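Local coordinates for protein alpha-galactosidase (Lactobacillus brevis, PDB 3MI6) that probably hydrolyses terminal, non-reducing alpha-D-galactose residues of alpha-D-galactosides, as a member of glycosyl hydrolase family 36, at residues Pro568-Pro580 with Arg593-Leu606. Sequence-based numbering, arbitrary orientation.
Sequences PQAMMGAHVSAVP and RGAVAFFGDLGYEL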
loop_
_atom_site.group_PDB
_atom_site.type_symbol
_atom_site.label_atom_id
_atom_site.label_comp_id
_atom_site.label_asym_id
_atom_site.label_seq_id
_atom_site.Cartn_x
_atom_site.Cartn_y
_atom_site.Cartn_z
ATOM N N PRO D 568 -15.175 26.536 5.079
ATOM C CA PRO D 568 -14.341 27.449 5.869
ATOM C C PRO D 568 -14.840 27.540 7.296
ATOM O O PRO D 568 -16.021 27.354 7.532
ATOM C CB PRO D 568 -14.549 28.800 5.194
ATOM C CG PRO D 568 -15.347 28.526 3.925
ATOM C CD PRO D 568 -16.037 27.247 4.116
ATOM N N GLN D 569 -13.957 27.854 8.233
ATOM C CA GLN D 569 -14.314 27.876 9.649
ATOM C C GLN D 569 -15.429 28.861 9.994
ATOM O O GLN D 569 -16.108 28.701 11.002
ATOM C CB GLN D 569 -13.086 28.166 10.515
ATOM C CG GLN D 569 -12.520 29.536 10.326
ATOM C CD GLN D 569 -11.564 29.632 9.166
ATOM O OE1 GLN D 569 -11.624 28.840 8.231
ATOM N NE2 GLN D 569 -10.662 30.610 9.221
ATOM N N ALA D 570 -15.605 29.889 9.172
ATOM C CA ALA D 570 -16.682 30.846 9.386
ATOM C C ALA D 570 -18.038 30.140 9.519
ATOM O O ALA D 570 -18.924 30.598 10.241
ATOM C CB ALA D 570 -16.715 31.856 8.248
HETATM N N MSE D 571 -18.170 29.009 8.836
HETATM C CA MSE D 571 -19.417 28.267 8.776
HETATM C C MSE D 571 -19.656 27.304 9.957
HETATM O O MSE D 571 -20.782 26.836 10.163
HETATM C CB MSE D 571 -19.480 27.502 7.461
HETATM C CG MSE D 571 -19.516 28.388 6.217
HETATM SE SE MSE D 571 -19.677 27.321 4.580
HETATM C CE MSE D 571 -19.523 28.760 3.233
HETATM N N MSE D 572 -18.611 27.034 10.738
HETATM C CA MSE D 572 -18.663 26.010 11.782
HETATM C C MSE D 572 -18.880 26.550 13.191
HETATM O O MSE D 572 -17.961 27.094 13.801
HETATM C CB MSE D 572 -17.361 25.216 11.802
HETATM C CG MSE D 572 -17.179 24.195 10.706
HETATM SE SE MSE D 572 -15.320 23.493 10.768
HETATM C CE MSE D 572 -14.503 24.488 9.266
ATOM N N GLY D 573 -20.075 26.373 13.737
ATOM C CA GLY D 573 -20.258 26.652 15.146
ATOM C C GLY D 573 -19.401 25.675 15.946
ATOM O O GLY D 573 -19.214 24.545 15.524
ATOM N N ALA D 574 -18.878 26.111 17.087
ATOM C CA ALA D 574 -18.134 25.231 17.979
ATOM C C ALA D 574 -18.246 25.722 19.414
ATOM O O ALA D 574 -17.845 26.833 19.712
ATOM C CB ALA D 574 -16.686 25.177 17.568
ATOM N N HIS D 575 -18.785 24.907 20.311
ATOM C CA HIS D 575 -18.911 25.334 21.704
ATOM C C HIS D 575 -17.948 24.583 22.637
ATOM O O HIS D 575 -17.728 23.393 22.484
ATOM C CB HIS D 575 -20.346 25.158 22.210
ATOM C CG HIS D 575 -21.389 25.827 21.366
ATOM N ND1 HIS D 575 -22.736 25.545 21.489
ATOM C CD2 HIS D 575 -21.293 26.773 20.402
ATOM C CE1 HIS D 575 -23.422 26.278 20.631
ATOM N NE2 HIS D 575 -22.572 27.035 19.960
ATOM N N VAL D 576 -17.385 25.284 23.612
ATOM C CA VAL D 576 -16.647 24.630 24.682
ATOM C C VAL D 576 -17.636 23.960 25.620
ATOM O O VAL D 576 -18.492 24.631 26.189
ATOM C CB VAL D 576 -15.848 25.640 25.512
ATOM C CG1 VAL D 576 -15.310 24.977 26.780
ATOM C CG2 VAL D 576 -14.727 26.268 24.673
ATOM N N SER D 577 -17.524 22.642 25.788
ATOM C CA SER D 577 -18.515 21.910 26.578
ATOM C C SER D 577 -17.976 21.343 27.884
ATOM O O SER D 577 -16.798 21.456 28.190
ATOM C CB SER D 577 -19.162 20.801 25.756
ATOM O OG SER D 577 -18.235 19.768 25.517
ATOM N N ALA D 578 -18.862 20.747 28.667
ATOM C CA ALA D 578 -18.472 20.232 29.971
ATOM C C ALA D 578 -17.816 18.858 29.865
ATOM O O ALA D 578 -17.926 18.166 28.851
ATOM C CB ALA D 578 -19.676 20.189 30.912
ATOM N N VAL D 579 -17.165 18.457 30.947
ATOM C CA VAL D 579 -16.321 17.274 30.961
ATOM C C VAL D 579 -16.576 16.498 32.284
ATOM O O VAL D 579 -16.830 17.113 33.324
ATOM C CB VAL D 579 -14.850 17.745 30.761
ATOM C CG1 VAL D 579 -14.045 17.725 32.058
ATOM C CG2 VAL D 579 -14.172 16.987 29.624
ATOM N N PRO D 580 -16.594 15.149 32.247
ATOM C CA PRO D 580 -16.468 14.212 31.121
ATOM C C PRO D 580 -17.626 14.325 30.150
ATOM O O PRO D 580 -18.774 14.186 30.551
ATOM C CB PRO D 580 -16.521 12.833 31.794
ATOM C CG PRO D 580 -17.211 13.059 33.075
ATOM C CD PRO D 580 -16.801 14.438 33.521
ATOM N N ARG D 593 -10.225 22.170 24.945
ATOM C CA ARG D 593 -11.603 22.434 24.513
ATOM C C ARG D 593 -11.733 23.847 23.957
ATOM O O ARG D 593 -12.341 24.056 22.905
ATOM C CB ARG D 593 -12.629 22.214 25.638
ATOM C CG ARG D 593 -12.466 20.908 26.356
ATOM C CD ARG D 593 -13.678 20.501 27.156
ATOM N NE ARG D 593 -14.074 21.424 28.230
ATOM C CZ ARG D 593 -13.609 21.408 29.478
ATOM N NH1 ARG D 593 -12.676 20.545 29.842
ATOM N NH2 ARG D 593 -14.067 22.281 30.363
ATOM N N GLY D 594 -11.152 24.812 24.663
ATOM C CA GLY D 594 -11.116 26.178 24.187
ATOM C C GLY D 594 -10.412 26.294 22.848
ATOM O O GLY D 594 -10.932 26.943 21.932
ATOM N N ALA D 595 -9.247 25.642 22.733
ATOM C CA ALA D 595 -8.337 25.819 21.595
ATOM C C ALA D 595 -8.784 25.157 20.290
ATOM O O ALA D 595 -8.426 25.606 19.218
ATOM C CB ALA D 595 -6.919 25.372 21.969
ATOM N N VAL D 596 -9.550 24.081 20.384
ATOM C CA VAL D 596 -10.217 23.511 19.212
ATOM C C VAL D 596 -11.418 24.378 18.785
ATOM O O VAL D 596 -11.743 24.457 17.618
ATOM C CB VAL D 596 -10.703 22.060 19.488
ATOM C CG1 VAL D 596 -11.372 21.471 18.274
ATOM C CG2 VAL D 596 -9.543 21.171 19.913
ATOM N N ALA D 597 -12.063 25.057 19.724
ATOM C CA ALA D 597 -13.250 25.845 19.389
ATOM C C ALA D 597 -12.946 27.241 18.828
ATOM O O ALA D 597 -13.803 27.851 18.187
ATOM C CB ALA D 597 -14.221 25.927 20.576
ATOM N N PHE D 598 -11.743 27.753 19.054
ATOM C CA PHE D 598 -11.392 29.039 18.458
ATOM C C PHE D 598 -11.458 28.971 16.941
ATOM O O PHE D 598 -11.780 29.961 16.301
ATOM C CB PHE D 598 -9.991 29.500 18.837
ATOM C CG PHE D 598 -9.794 29.720 20.296
ATOM C CD1 PHE D 598 -10.837 30.134 21.094
ATOM C CD2 PHE D 598 -8.548 29.523 20.869
ATOM C CE1 PHE D 598 -10.644 30.336 22.431
ATOM C CE2 PHE D 598 -8.348 29.734 22.208
ATOM C CZ PHE D 598 -9.392 30.137 22.990
ATOM N N PHE D 599 -11.141 27.821 16.355
ATOM C CA PHE D 599 -11.074 27.733 14.896
ATOM C C PHE D 599 -12.451 27.495 14.266
ATOM O O PHE D 599 -12.701 26.525 13.537
ATOM C CB PHE D 599 -10.016 26.720 14.464
ATOM C CG PHE D 599 -8.627 27.133 14.845
ATOM C CD1 PHE D 599 -8.174 26.965 16.147
ATOM C CD2 PHE D 599 -7.783 27.728 13.911
ATOM C CE1 PHE D 599 -6.901 27.346 16.509
ATOM C CE2 PHE D 599 -6.510 28.111 14.256
ATOM C CZ PHE D 599 -6.060 27.924 15.558
ATOM N N GLY D 600 -13.336 28.432 14.566
ATOM C CA GLY D 600 -14.696 28.405 14.100
ATOM C C GLY D 600 -15.374 29.538 14.828
ATOM O O GLY D 600 -14.760 30.557 15.141
ATOM N N ASP D 601 -16.645 29.343 15.127
ATOM C CA ASP D 601 -17.426 30.355 15.808
ATOM C C ASP D 601 -17.653 29.945 17.262
ATOM O O ASP D 601 -18.568 29.172 17.576
ATOM C CB ASP D 601 -18.730 30.602 15.039
ATOM C CG ASP D 601 -18.468 30.942 13.572
ATOM O OD1 ASP D 601 -17.445 31.607 13.298
ATOM O OD2 ASP D 601 -19.255 30.527 12.688
ATOM N N LEU D 602 -16.798 30.491 18.127
ATOM C CA LEU D 602 -16.721 30.130 19.543
ATOM C C LEU D 602 -18.027 30.368 20.286
ATOM O O LEU D 602 -18.736 31.338 20.027
ATOM C CB LEU D 602 -15.567 30.883 20.237
ATOM C CG LEU D 602 -15.333 30.554 21.711
ATOM C CD1 LEU D 602 -14.939 29.104 21.864
ATOM C CD2 LEU D 602 -14.282 31.469 22.335
ATOM N N GLY D 603 -18.334 29.463 21.205
ATOM C CA GLY D 603 -19.587 29.472 21.935
ATOM C C GLY D 603 -19.407 28.613 23.166
ATOM O O GLY D 603 -18.472 27.823 23.228
ATOM N N TYR D 604 -20.266 28.786 24.158
ATOM C CA TYR D 604 -20.154 28.022 25.392
ATOM C C TYR D 604 -21.451 27.325 25.689
ATOM O O TYR D 604 -22.514 27.906 25.530
ATOM C CB TYR D 604 -19.712 28.904 26.566
ATOM C CG TYR D 604 -18.282 29.314 26.435
ATOM C CD1 TYR D 604 -17.280 28.634 27.113
ATOM C CD2 TYR D 604 -17.921 30.347 25.587
ATOM C CE1 TYR D 604 -15.935 28.990 26.966
ATOM C CE2 TYR D 604 -16.595 30.713 25.428
ATOM C CZ TYR D 604 -15.606 30.032 26.122
ATOM O OH TYR D 604 -14.300 30.397 25.962
ATOM N N GLU D 605 -21.360 26.073 26.109
ATOM C CA GLU D 605 -22.545 25.249 26.299
ATOM C C GLU D 605 -22.432 24.497 27.613
ATOM O O GLU D 605 -22.690 23.293 27.677
ATOM C CB GLU D 605 -22.708 24.278 25.123
ATOM C CG GLU D 605 -24.124 23.722 24.972
ATOM C CD GLU D 605 -24.377 23.074 23.608
ATOM O OE1 GLU D 605 -23.844 23.565 22.585
ATOM O OE2 GLU D 605 -25.125 22.077 23.559
ATOM N N LEU D 606 -22.018 25.211 28.657
ATOM C CA LEU D 606 -21.869 24.609 29.974
ATOM C C LEU D 606 -22.425 25.483 31.089
ATOM O O LEU D 606 -22.548 26.695 30.939
ATOM C CB LEU D 606 -20.415 24.215 30.255
ATOM C CG LEU D 606 -19.277 25.149 30.661
ATOM C CD1 LEU D 606 -18.006 24.337 30.604
ATOM C CD2 LEU D 606 -19.157 26.325 29.757
HETATM O O HOH W 1 -21.796 29.298 18.015
#
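His-575 and Glu-605 meet at the edge of the imidazole. ND1 of His-575 donates to OE1 of Glu-605 over 2.5 Å, and OE1 lies near the ring plane. The carboxylate plane is turned 66° from the ring, and OE1 accepts through its anti lone pair. Glu-605 reaches the ring with an extended chain, CG anti to the backbone N (chi1 -160°). A water lies 3.1 Å from NE2 of His-575 and donates to the Asp-601 carbonyl. With an alanine at His-575, the Glu-605 carboxylate would probably lose this donor and the water its ring partner. Val-576 points to the face opposite His-575, the face that carries Ala-574 and Tyr-604. Its CG2 rests 3.6 Å from CA of Gly-594 in the helix, and its CB lies 3.7 Å from CE1 of Tyr-604. Ala-597 packs its CB against that of Ala-574. Farther along, Val-579 CB sits over one face of the Arg-593 guanidinium, 3.7 Å from its NH1. Backbone hydrogen bonds join the two parallel strands, among them Val-576 N to Gly-603 O at 2.8 Å. The Glu-605 side chain also lies near Lys-477, a predicted substrate-binding residue, and Asp-549, the predicted proton donor. This is the last beta-alpha-beta unit of a TIM barrel, with the His-Glu pair beside the predicted active site.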